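Local coordinates for DNA replication and repair protein RecF (Caldanaerobacter subterraneus subsp. tengcongensis, PDB 5Z69), which binds ATP, probably binds single-stranded DNA, and serves as an ATP-switched recombination mediator in the RecFOR pathway of DNA repair, at residues M64-R78 / K90-V102. Residues are numbered along the deposited sequence; the frame is centred on the assembly and turned at random.
Sequences MSELVKFDEEYFYVR and KIEFGYKVNGNKV. With AGS (phosphothiophosphoric acid-adenylate ester), chain C.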
ATOM      1  N   MET A  64     -32.560   0.987   2.208  1.00 32.45           N
ATOM      2  CA  MET A  64     -33.828   1.513   1.694  1.00 38.21           C
ATOM      3  C   MET A  64     -34.972   1.433   2.698  1.00 44.42           C
ATOM      4  O   MET A  64     -35.695   2.403   2.888  1.00 33.80           O
ATOM      5  CB  MET A  64     -34.228   0.752   0.432  1.00 40.54           C
ATOM      6  CG  MET A  64     -33.485   1.171  -0.802  1.00 44.66           C
ATOM      7  SD  MET A  64     -34.198   2.708  -1.405  1.00 40.05           S
ATOM      8  CE  MET A  64     -32.793   3.774  -1.244  1.00 32.01           C
ATOM      9  N   SER A  65     -35.131   0.280   3.350  1.00 39.05           N
ATOM     10  CA  SER A  65     -36.242   0.100   4.292  1.00 32.93           C
ATOM     11  C   SER A  65     -36.179   1.104   5.451  1.00 34.51           C
ATOM     12  O   SER A  65     -37.180   1.387   6.092  1.00 36.69           O
ATOM     13  CB  SER A  65     -36.261  -1.341   4.838  1.00 39.51           C
ATOM     14  OG  SER A  65     -35.097  -1.620   5.613  1.00 40.47           O
ATOM     15  N   GLU A  66     -34.997   1.650   5.720  1.00 37.39           N
ATOM     16  CA  GLU A  66     -34.884   2.647   6.781  1.00 38.59           C
ATOM     17  C   GLU A  66     -35.420   4.009   6.379  1.00 34.18           C
ATOM     18  O   GLU A  66     -35.699   4.835   7.249  1.00 32.97           O
ATOM     19  CB  GLU A  66     -33.437   2.805   7.223  1.00 40.10           C
ATOM     20  CG  GLU A  66     -32.802   1.553   7.801  1.00 36.58           C
ATOM     21  CD  GLU A  66     -31.349   1.826   8.186  1.00 50.02           C
ATOM     22  OE1 GLU A  66     -31.112   2.744   9.005  1.00 49.49           O
ATOM     23  OE2 GLU A  66     -30.447   1.173   7.622  1.00 57.63           O
ATOM     24  N   LEU A  67     -35.557   4.259   5.077  1.00 31.51           N
ATOM     25  CA  LEU A  67     -36.094   5.550   4.623  1.00 28.29           C
ATOM     26  C   LEU A  67     -37.615   5.585   4.634  1.00 29.57           C
ATOM     27  O   LEU A  67     -38.240   6.661   4.482  1.00 27.84           O
ATOM     28  CB  LEU A  67     -35.607   5.886   3.208  1.00 34.15           C
ATOM     29  CG  LEU A  67     -34.118   5.740   2.902  1.00 42.86           C
ATOM     30  CD1 LEU A  67     -33.757   6.559   1.679  1.00 34.09           C
ATOM     31  CD2 LEU A  67     -33.297   6.152   4.088  1.00 44.42           C
ATOM     32  N   VAL A  68     -38.232   4.417   4.760  1.00 33.24           N
ATOM     33  CA  VAL A  68     -39.699   4.386   4.818  1.00 40.95           C
ATOM     34  C   VAL A  68     -40.162   4.942   6.165  1.00 31.66           C
ATOM     35  O   VAL A  68     -39.642   4.537   7.208  1.00 30.90           O
ATOM     36  CB  VAL A  68     -40.286   2.956   4.640  1.00 38.42           C
ATOM     37  CG1 VAL A  68     -41.816   3.015   4.682  1.00 32.85           C
ATOM     38  CG2 VAL A  68     -39.806   2.302   3.344  1.00 31.20           C
ATOM     39  N   LYS A  69     -41.120   5.864   6.143  1.00 34.32           N
ATOM     40  CA  LYS A  69     -41.749   6.364   7.361  1.00 38.10           C
ATOM     41  C   LYS A  69     -42.199   5.181   8.226  1.00 40.77           C
ATOM     42  O   LYS A  69     -42.772   4.232   7.695  1.00 32.46           O
ATOM     43  CB  LYS A  69     -42.937   7.265   7.022  1.00 35.53           C
ATOM     44  CG  LYS A  69     -43.749   7.740   8.223  1.00 36.57           C
ATOM     45  CD  LYS A  69     -45.060   8.350   7.755  1.00 42.98           C
ATOM     46  CE  LYS A  69     -46.000   8.701   8.900  1.00 56.15           C
ATOM     47  NZ  LYS A  69     -47.265   9.289   8.348  1.00 62.67           N
ATOM     48  N   PHE A  70     -41.877   5.243   9.524  1.00 50.00           N
ATOM     49  CA  PHE A  70     -42.211   4.174  10.468  0.51 46.45           C
ATOM     50  C   PHE A  70     -43.671   3.736  10.328  1.00 41.52           C
ATOM     51  O   PHE A  70     -44.601   4.552  10.356  1.00 39.04           O
ATOM     52  CB  PHE A  70     -41.922   4.611  11.912  0.51 47.23           C
ATOM     53  CG  PHE A  70     -40.462   4.920  12.183  0.51 43.44           C
ATOM     54  CD1 PHE A  70     -39.455   4.262  11.498  0.51 44.06           C
ATOM     55  CD2 PHE A  70     -40.106   5.870  13.130  0.51 38.16           C
ATOM     56  CE1 PHE A  70     -38.119   4.551  11.748  0.51 39.20           C
ATOM     57  CE2 PHE A  70     -38.778   6.161  13.381  0.51 42.60           C
ATOM     58  CZ  PHE A  70     -37.786   5.502  12.689  0.51 41.97           C
ATOM     59  N   ASP A  71     -43.840   2.429  10.142  1.00 43.34           N
ATOM     60  CA  ASP A  71     -45.142   1.761  10.011  1.00 46.99           C
ATOM     61  C   ASP A  71     -45.851   1.965   8.680  1.00 55.44           C
ATOM     62  O   ASP A  71     -47.019   1.598   8.542  1.00 51.66           O
ATOM     63  CB  ASP A  71     -46.083   2.190  11.137  1.00 56.21           C
ATOM     64  CG  ASP A  71     -45.905   1.357  12.378  1.00 69.32           C
ATOM     65  OD1 ASP A  71     -46.918   1.103  13.070  1.00 79.76           O
ATOM     66  OD2 ASP A  71     -44.750   0.943  12.647  1.00 65.60           O
ATOM     67  N   GLU A  72     -45.169   2.539   7.696  1.00 36.48           N
ATOM     68  CA  GLU A  72     -45.796   2.664   6.386  1.00 32.15           C
ATOM     69  C   GLU A  72     -45.269   1.553   5.499  1.00 30.72           C
ATOM     70  O   GLU A  72     -44.376   0.836   5.890  1.00 32.55           O
ATOM     71  CB  GLU A  72     -45.537   4.044   5.788  1.00 30.96           C
ATOM     72  CG  GLU A  72     -46.154   5.165   6.603  1.00 36.38           C
ATOM     73  CD  GLU A  72     -47.685   5.099   6.665  1.00 50.93           C
ATOM     74  OE1 GLU A  72     -48.258   5.663   7.625  1.00 53.56           O
ATOM     75  OE2 GLU A  72     -48.313   4.507   5.753  1.00 43.29           O
ATOM     76  N   GLU A  73     -45.828   1.388   4.308  1.00 32.02           N
ATOM     77  CA  GLU A  73     -45.380   0.291   3.447  1.00 34.32           C
ATOM     78  C   GLU A  73     -44.471   0.706   2.284  1.00 28.98           C
ATOM     79  O   GLU A  73     -43.894  -0.156   1.614  1.00 35.51           O
ATOM     80  CB  GLU A  73     -46.595  -0.450   2.896  1.00 44.44           C
ATOM     81  CG  GLU A  73     -47.235  -1.363   3.931  1.00 50.42           C
ATOM     82  CD  GLU A  73     -48.341  -2.209   3.348  1.00 58.01           C
ATOM     83  OE1 GLU A  73     -48.947  -1.789   2.336  1.00 57.89           O
ATOM     84  OE2 GLU A  73     -48.589  -3.302   3.894  1.00 70.18           O
ATOM     85  N   TYR A  74     -44.378   2.011   2.031  1.00 27.94           N
ATOM     86  CA  TYR A  74     -43.566   2.543   0.926  1.00 31.08           C
ATOM     87  C   TYR A  74     -43.114   3.962   1.208  1.00 36.30           C
ATOM     88  O   TYR A  74     -43.681   4.649   2.060  1.00 28.46           O
ATOM     89  CB  TYR A  74     -44.350   2.564  -0.401  1.00 24.77           C
ATOM     90  CG  TYR A  74     -45.414   3.655  -0.438  1.00 23.38           C
ATOM     91  CD1 TYR A  74     -46.700   3.422   0.059  1.00 24.61           C
ATOM     92  CD2 TYR A  74     -45.131   4.916  -0.958  1.00 24.02           C
ATOM     93  CE1 TYR A  74     -47.685   4.419   0.033  1.00 24.58           C
ATOM     94  CE2 TYR A  74     -46.089   5.906  -0.990  1.00 30.24           C
ATOM     95  CZ  TYR A  74     -47.373   5.652  -0.507  1.00 23.61           C
ATOM     96  OH  TYR A  74     -48.284   6.663  -0.534  1.00 27.74           O
ATOM     97  N   PHE A  75     -42.119   4.419   0.460  1.00 29.48           N
ATOM     98  CA  PHE A  75     -41.937   5.857   0.316  1.00 27.43           C
ATOM     99  C   PHE A  75     -41.891   6.221  -1.159  1.00 25.99           C
ATOM    100  O   PHE A  75     -41.687   5.370  -2.035  1.00 23.09           O
ATOM    101  CB  PHE A  75     -40.690   6.357   1.044  1.00 24.65           C
ATOM    102  CG  PHE A  75     -39.371   6.008   0.363  1.00 28.59           C
ATOM    103  CD1 PHE A  75     -38.925   6.720  -0.749  1.00 33.68           C
ATOM    104  CD2 PHE A  75     -38.560   5.010   0.871  1.00 24.91           C
ATOM    105  CE1 PHE A  75     -37.704   6.416  -1.354  1.00 26.77           C
ATOM    106  CE2 PHE A  75     -37.336   4.680   0.265  1.00 29.55           C
ATOM    107  CZ  PHE A  75     -36.895   5.388  -0.842  1.00 22.74           C
ATOM    108  N   TYR A  76     -42.056   7.502  -1.426  1.00 23.98           N
ATOM    109  CA  TYR A  76     -42.091   7.968  -2.784  1.00 23.01           C
ATOM    110  C   TYR A  76     -41.506   9.356  -2.846  1.00 21.97           C
ATOM    111  O   TYR A  76     -41.873  10.233  -2.050  1.00 22.16           O
ATOM    112  CB  TYR A  76     -43.534   7.951  -3.300  1.00 28.78           C
ATOM    113  CG  TYR A  76     -43.741   8.615  -4.653  1.00 26.28           C
ATOM    114  CD1 TYR A  76     -43.380   7.967  -5.829  1.00 25.37           C
ATOM    115  CD2 TYR A  76     -44.292   9.878  -4.751  1.00 25.23           C
ATOM    116  CE1 TYR A  76     -43.598   8.561  -7.078  1.00 25.77           C
ATOM    117  CE2 TYR A  76     -44.517  10.481  -6.005  1.00 24.97           C
ATOM    118  CZ  TYR A  76     -44.177   9.798  -7.156  1.00 22.64           C
ATOM    119  OH  TYR A  76     -44.345  10.361  -8.396  1.00 27.08           O
ATOM    120  N   VAL A  77     -40.591   9.559  -3.788  1.00 24.16           N
ATOM    121  CA  VAL A  77     -40.003  10.884  -3.993  1.00 21.82           C
ATOM    122  C   VAL A  77     -40.100  11.247  -5.463  1.00 21.91           C
ATOM    123  O   VAL A  77     -39.772  10.417  -6.323  1.00 22.12           O
ATOM    124  CB  VAL A  77     -38.529  10.938  -3.524  1.00 35.36           C
ATOM    125  CG1 VAL A  77     -37.948  12.332  -3.736  1.00 21.88           C
ATOM    126  CG2 VAL A  77     -38.410  10.547  -2.052  1.00 26.03           C
ATOM    127  N   ARG A  78     -40.541  12.473  -5.745  1.00 22.74           N
ATOM    128  CA  ARG A  78     -40.599  12.977  -7.123  0.57 25.71           C
ATOM    129  C   ARG A  78     -39.975  14.349  -7.218  1.00 28.45           C
ATOM    130  O   ARG A  78     -40.334  15.275  -6.485  1.00 22.20           O
ATOM    131  CB  ARG A  78     -42.022  13.086  -7.682  0.57 23.97           C
ATOM    132  CG  ARG A  78     -42.026  13.898  -9.009  0.57 17.79           C
ATOM    133  CD  ARG A  78     -43.372  14.606  -9.318  0.57 28.48           C
ATOM    134  NE  ARG A  78     -44.425  13.676  -9.031  0.57 27.54           N
ATOM    135  CZ  ARG A  78     -45.504  13.890  -8.290  0.57 21.46           C
ATOM    136  NH1 ARG A  78     -45.800  15.074  -7.760  0.57 16.05           N
ATOM    137  NH2 ARG A  78     -46.305  12.867  -8.111  0.57 16.54           N
ATOM    138  N   LYS A  90     -38.744  14.824 -15.229  1.00 24.27           N
ATOM    139  CA  LYS A  90     -39.383  14.261 -14.042  1.00 21.54           C
ATOM    140  C   LYS A  90     -38.629  13.029 -13.576  1.00 22.48           C
ATOM    141  O   LYS A  90     -38.399  12.096 -14.348  1.00 28.77           O
ATOM    142  CB  LYS A  90     -40.869  13.912 -14.320  1.00 19.66           C
ATOM    143  CG  LYS A  90     -41.628  13.463 -13.032  1.00 24.98           C
ATOM    144  CD  LYS A  90     -42.959  12.718 -13.321  1.00 31.08           C
ATOM    145  CE  LYS A  90     -43.900  13.524 -14.165  1.00 38.88           C
ATOM    146  NZ  LYS A  90     -45.193  12.792 -14.374  1.00 40.08           N
ATOM    147  N   ILE A  91     -38.230  13.019 -12.313  1.00 21.50           N
ATOM    148  CA  ILE A  91     -37.540  11.861 -11.781  1.00 19.35           C
ATOM    149  C   ILE A  91     -38.305  11.336 -10.591  1.00 20.24           C
ATOM    150  O   ILE A  91     -38.480  12.039  -9.585  1.00 23.58           O
ATOM    151  CB  ILE A  91     -36.082  12.201 -11.347  1.00 14.65           C
ATOM    152  CG1 ILE A  91     -35.287  12.810 -12.515  1.00 19.59           C
ATOM    153  CG2 ILE A  91     -35.367  10.947 -10.750  1.00 18.78           C
ATOM    154  CD1 ILE A  91     -33.820  13.152 -12.086  1.00 21.21           C
ATOM    155  N   GLU A  92     -38.757  10.093 -10.706  1.00 22.21           N
ATOM    156  CA  GLU A  92     -39.533   9.454  -9.644  1.00 26.46           C
ATOM    157  C   GLU A  92     -38.863   8.232  -9.055  1.00 25.48           C
ATOM    158  O   GLU A  92     -38.363   7.371  -9.786  1.00 22.98           O
ATOM    159  CB  GLU A  92     -40.891   9.023 -10.169  1.00 22.94           C
ATOM    160  CG  GLU A  92     -41.735  10.135 -10.725  1.00 29.37           C
ATOM    161  CD  GLU A  92     -42.957   9.560 -11.379  1.00 28.72           C
ATOM    162  OE1 GLU A  92     -42.824   9.133 -12.543  1.00 28.64           O
ATOM    163  OE2 GLU A  92     -44.026   9.466 -10.715  1.00 27.50           O
ATOM    164  N   PHE A  93     -38.931   8.117  -7.735  1.00 21.98           N
ATOM    165  CA  PHE A  93     -38.327   6.980  -7.025  1.00 21.42           C
ATOM    166  C   PHE A  93     -39.308   6.490  -5.970  1.00 24.55           C
ATOM    167  O   PHE A  93     -39.567   7.191  -4.989  1.00 24.67           O
ATOM    168  CB  PHE A  93     -37.015   7.401  -6.373  1.00 21.76           C
ATOM    169  CG  PHE A  93     -36.154   6.257  -5.900  1.00 21.23           C
ATOM    170  CD1 PHE A  93     -36.559   5.436  -4.840  1.00 22.08           C
ATOM    171  CD2 PHE A  93     -34.920   6.020  -6.479  1.00 24.45           C
ATOM    172  CE1 PHE A  93     -35.731   4.371  -4.383  1.00 26.63           C
ATOM    173  CE2 PHE A  93     -34.082   4.960  -6.026  1.00 26.74           C
ATOM    174  CZ  PHE A  93     -34.498   4.144  -4.984  1.00 32.44           C
ATOM    175  N   GLY A  94     -39.883   5.312  -6.200  1.00 25.73           N
ATOM    176  CA  GLY A  94     -40.809   4.710  -5.260  1.00 27.47           C
ATOM    177  C   GLY A  94     -40.201   3.413  -4.717  1.00 34.46           C
ATOM    178  O   GLY A  94     -39.655   2.609  -5.468  1.00 29.61           O
ATOM    179  N   TYR A  95     -40.262   3.215  -3.409  1.00 32.21           N
ATOM    180  CA  TYR A  95     -39.791   1.951  -2.824  1.00 28.06           C
ATOM    181  C   TYR A  95     -40.827   1.358  -1.870  1.00 27.01           C
ATOM    182  O   TYR A  95     -41.307   2.068  -0.995  1.00 29.95           O
ATOM    183  CB  TYR A  95     -38.479   2.148  -2.079  1.00 27.81           C
ATOM    184  CG  TYR A  95     -38.022   0.921  -1.279  1.00 34.35           C
ATOM    185  CD1 TYR A  95     -37.351  -0.131  -1.894  1.00 37.86           C
ATOM    186  CD2 TYR A  95     -38.259   0.830   0.091  1.00 33.63           C
ATOM    187  CE1 TYR A  95     -36.933  -1.258  -1.163  1.00 35.95           C
ATOM    188  CE2 TYR A  95     -37.846  -0.285   0.831  1.00 30.87           C
ATOM    189  CZ  TYR A  95     -37.183  -1.322   0.197  1.00 33.91           C
ATOM    190  OH  TYR A  95     -36.770  -2.412   0.938  1.00 45.71           O
ATOM    191  N   LYS A  96     -41.139   0.070  -2.028  1.00 27.88           N
ATOM    192  CA  LYS A  96     -42.069  -0.652  -1.122  1.00 28.62           C
ATOM    193  C   LYS A  96     -41.303  -1.597  -0.192  1.00 30.92           C
ATOM    194  O   LYS A  96     -40.331  -2.211  -0.630  1.00 33.86           O
ATOM    195  CB  LYS A  96     -43.072  -1.501  -1.899  1.00 39.39           C
ATOM    196  CG  LYS A  96     -44.263  -0.819  -2.471  1.00 58.29           C
ATOM    197  CD  LYS A  96     -45.356  -1.858  -2.748  1.00 53.32           C
ATOM    198  CE  LYS A  96     -45.947  -2.428  -1.457  1.00 40.35           C
ATOM    199  NZ  LYS A  96     -47.329  -2.980  -1.714  1.00 34.45           N
ATOM    200  N   VAL A  97     -41.765  -1.761   1.056  1.00 28.76           N
ATOM    201  CA  VAL A  97     -41.033  -2.580   2.045  1.00 34.94           C
ATOM    202  C   VAL A  97     -40.850  -4.029   1.610  1.00 43.38           C
ATOM    203  O   VAL A  97     -39.935  -4.698   2.092  1.00 48.69           O
ATOM    204  CB  VAL A  97     -41.714  -2.588   3.437  1.00 48.22           C
ATOM    205  CG1 VAL A  97     -41.592  -1.237   4.105  1.00 40.48           C
ATOM    206  CG2 VAL A  97     -43.178  -3.011   3.331  1.00 50.31           C
ATOM    207  N   ASN A  98     -41.689  -4.520   0.698  1.00 33.55           N
ATOM    208  CA  ASN A  98     -41.481  -5.873   0.157  1.00 37.78           C
ATOM    209  C   ASN A  98     -40.315  -5.954  -0.841  1.00 48.85           C
ATOM    210  O   ASN A  98     -40.051  -7.011  -1.412  1.00 46.11           O
ATOM    211  CB  ASN A  98     -42.770  -6.409  -0.495  1.00 45.07           C
ATOM    212  CG  ASN A  98     -43.267  -5.535  -1.624  1.00 46.90           C
ATOM    213  OD1 ASN A  98     -42.562  -4.639  -2.094  1.00 39.74           O
ATOM    214  ND2 ASN A  98     -44.491  -5.794  -2.077  1.00 48.45           N
ATOM    215  N   GLY A  99     -39.622  -4.839  -1.055  1.00 45.95           N
ATOM    216  CA  GLY A  99     -38.437  -4.841  -1.905  1.00 44.12           C
ATOM    217  C   GLY A  99     -38.632  -4.187  -3.262  1.00 46.22           C
ATOM    218  O   GLY A  99     -37.672  -3.767  -3.900  1.00 46.81           O
ATOM    219  N   ASN A 100     -39.878  -4.097  -3.712  1.00 44.45           N
ATOM    220  CA  ASN A 100     -40.173  -3.504  -5.018  1.00 47.81           C
ATOM    221  C   ASN A 100     -39.778  -2.032  -5.128  1.00 46.05           C
ATOM    222  O   ASN A 100     -40.350  -1.184  -4.436  1.00 41.25           O
ATOM    223  CB  ASN A 100     -41.664  -3.640  -5.324  1.00 39.97           C
ATOM    224  CG  ASN A 100     -42.094  -5.085  -5.457  1.00 60.26           C
ATOM    225  OD1 ASN A 100     -41.273  -5.955  -5.745  1.00 56.85           O
ATOM    226  ND2 ASN A 100     -43.386  -5.349  -5.256  1.00 63.78           N
ATOM    227  N   LYS A 101     -38.811  -1.715  -5.983  1.00 41.03           N
ATOM    228  CA  LYS A 101     -38.565  -0.303  -6.250  1.00 47.97           C
ATOM    229  C   LYS A 101     -38.913   0.036  -7.699  1.00 48.46           C
ATOM    230  O   LYS A 101     -38.768  -0.790  -8.605  1.00 39.77           O
ATOM    231  CB  LYS A 101     -37.127   0.102  -5.892  1.00 50.98           C
ATOM    232  CG  LYS A 101     -36.043  -0.396  -6.771  1.00 60.21           C
ATOM    233  CD  LYS A 101     -34.679   0.145  -6.285  1.00 49.67           C
ATOM    234  CE  LYS A 101     -34.383  -0.239  -4.838  1.00 52.08           C
ATOM    235  NZ  LYS A 101     -32.944  -0.024  -4.482  1.00 55.39           N
ATOM    236  N   VAL A 102     -39.453   1.236  -7.888  1.00 38.00           N
ATOM    237  CA  VAL A 102     -39.848   1.713  -9.204  1.00 37.40           C
ATOM    238  C   VAL A 102     -39.199   3.069  -9.420  1.00 38.90           C
ATOM    239  O   VAL A 102     -39.502   4.030  -8.696  1.00 25.89           O
ATOM    240  CB  VAL A 102     -41.386   1.851  -9.354  1.00 34.94           C
ATOM    241  CG1 VAL A 102     -41.749   2.463 -10.704  1.00 25.61           C
ATOM    242  CG2 VAL A 102     -42.083   0.500  -9.170  1.00 51.74           C
TER
HETATM  243  PG  AGS C 401     -28.885  17.092  10.464  1.00103.17           P
HETATM  244  S1G AGS C 401     -28.493  18.705   9.433  1.00 90.99           S
HETATM  245  O2G AGS C 401     -28.579  17.361  11.976  1.00 75.11           O
HETATM  246  O3G AGS C 401     -27.904  15.988   9.957  1.00 72.41           O
HETATM  247  PB  AGS C 401     -31.526  16.704  11.397  1.00 56.28           P
HETATM  248  O1B AGS C 401     -32.625  17.658  11.063  1.00 58.29           O
HETATM  249  O2B AGS C 401     -30.831  17.080  12.717  1.00 61.66           O
HETATM  250  O3B AGS C 401     -30.391  16.648  10.251  1.00 47.47           O
HETATM  251  PA  AGS C 401     -32.684  14.299  10.507  1.00 48.19           P
HETATM  252  O1A AGS C 401     -33.041  15.134   9.270  1.00 52.33           O
HETATM  253  O2A AGS C 401     -31.662  13.215  10.360  1.00 35.65           O
HETATM  254  O3A AGS C 401     -32.178  15.277  11.664  1.00 86.42           O
HETATM  255  O5' AGS C 401     -33.976  13.707  11.132  1.00 69.04           O
HETATM  256  C5' AGS C 401     -33.988  12.368  11.538  1.00 66.83           C
HETATM  257  C4' AGS C 401     -35.167  12.270  12.456  1.00 65.87           C
HETATM  258  O4' AGS C 401     -36.204  11.499  11.808  1.00 50.36           O
HETATM  259  C3' AGS C 401     -34.866  11.564  13.773  1.00 65.90           C
HETATM  260  O3' AGS C 401     -35.635  12.129  14.829  1.00 62.49           O
HETATM  261  C2' AGS C 401     -35.204  10.105  13.452  1.00 69.72           C
HETATM  262  O2' AGS C 401     -35.620   9.377  14.603  1.00 69.67           O
HETATM  263  C1' AGS C 401     -36.370  10.259  12.467  1.00 64.71           C
HETATM  264  N9  AGS C 401     -36.438   9.204  11.469  1.00 57.69           N
HETATM  265  C8  AGS C 401     -35.391   8.575  10.837  1.00 54.04           C
HETATM  266  N7  AGS C 401     -35.760   7.637  10.003  1.00 56.32           N
HETATM  267  C5  AGS C 401     -37.142   7.645  10.081  1.00 57.94           C
HETATM  268  C6  AGS C 401     -38.140   6.882   9.444  1.00 60.82           C
HETATM  269  N6  AGS C 401     -37.876   5.929   8.544  1.00 61.07           N
HETATM  270  N1  AGS C 401     -39.429   7.128   9.767  1.00 66.86           N
HETATM  271  C2  AGS C 401     -39.695   8.086  10.662  1.00 62.25           C
HETATM  272  N3  AGS C 401     -38.843   8.869  11.329  1.00 58.73           N
HETATM  273  C4  AGS C 401     -37.577   8.597  10.987  1.00 57.09           C
HETATM  274  O   HOH W   1     -33.844  -2.273   2.604  1.00 50.33           O
HETATM  275  O   HOH W   2     -48.933  -3.828   0.251  1.00 49.67           O
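The Y95 ring has M64 CB over the centre of one face, a CH-pi contact 3.6 Å from the ring centroid, and V68 CG2 in plane at its edge. Y95 CB in turn lies above the F75 ring, offset toward the rim, while F75 and F93 meet rim to rim with planes only 4° apart. This aromatic cluster lines one face of an antiparallel beta hairpin, strands 74-83 and 86-96, with helix 43-55 packed against F75 and V77. M64 is bent at chi2 and chi3, bringing SD to 3.7 Å from F93 CE1 in a Met-aromatic contact. F75 and Y95 form a hydrogen-bonded pair, as do V77 and F93. Residues 66-70 meet the adenine end of the bound ATP analogue: AGS N6 donates to V68 O at 2.6 Å and also to E66 O. On the hairpin's other face, the Y76 ring turns its edge to G94 CA, CG anti to its backbone N (chi1 171°), and Y76 OH donates to E92 OE2 at 2.5 Å. A phenylalanine at Y76 would probably leave the E92 carboxylate without this mate. The bond uses the anti lone pair of E92 OE2, the carboxylate standing 83° from the ring plane.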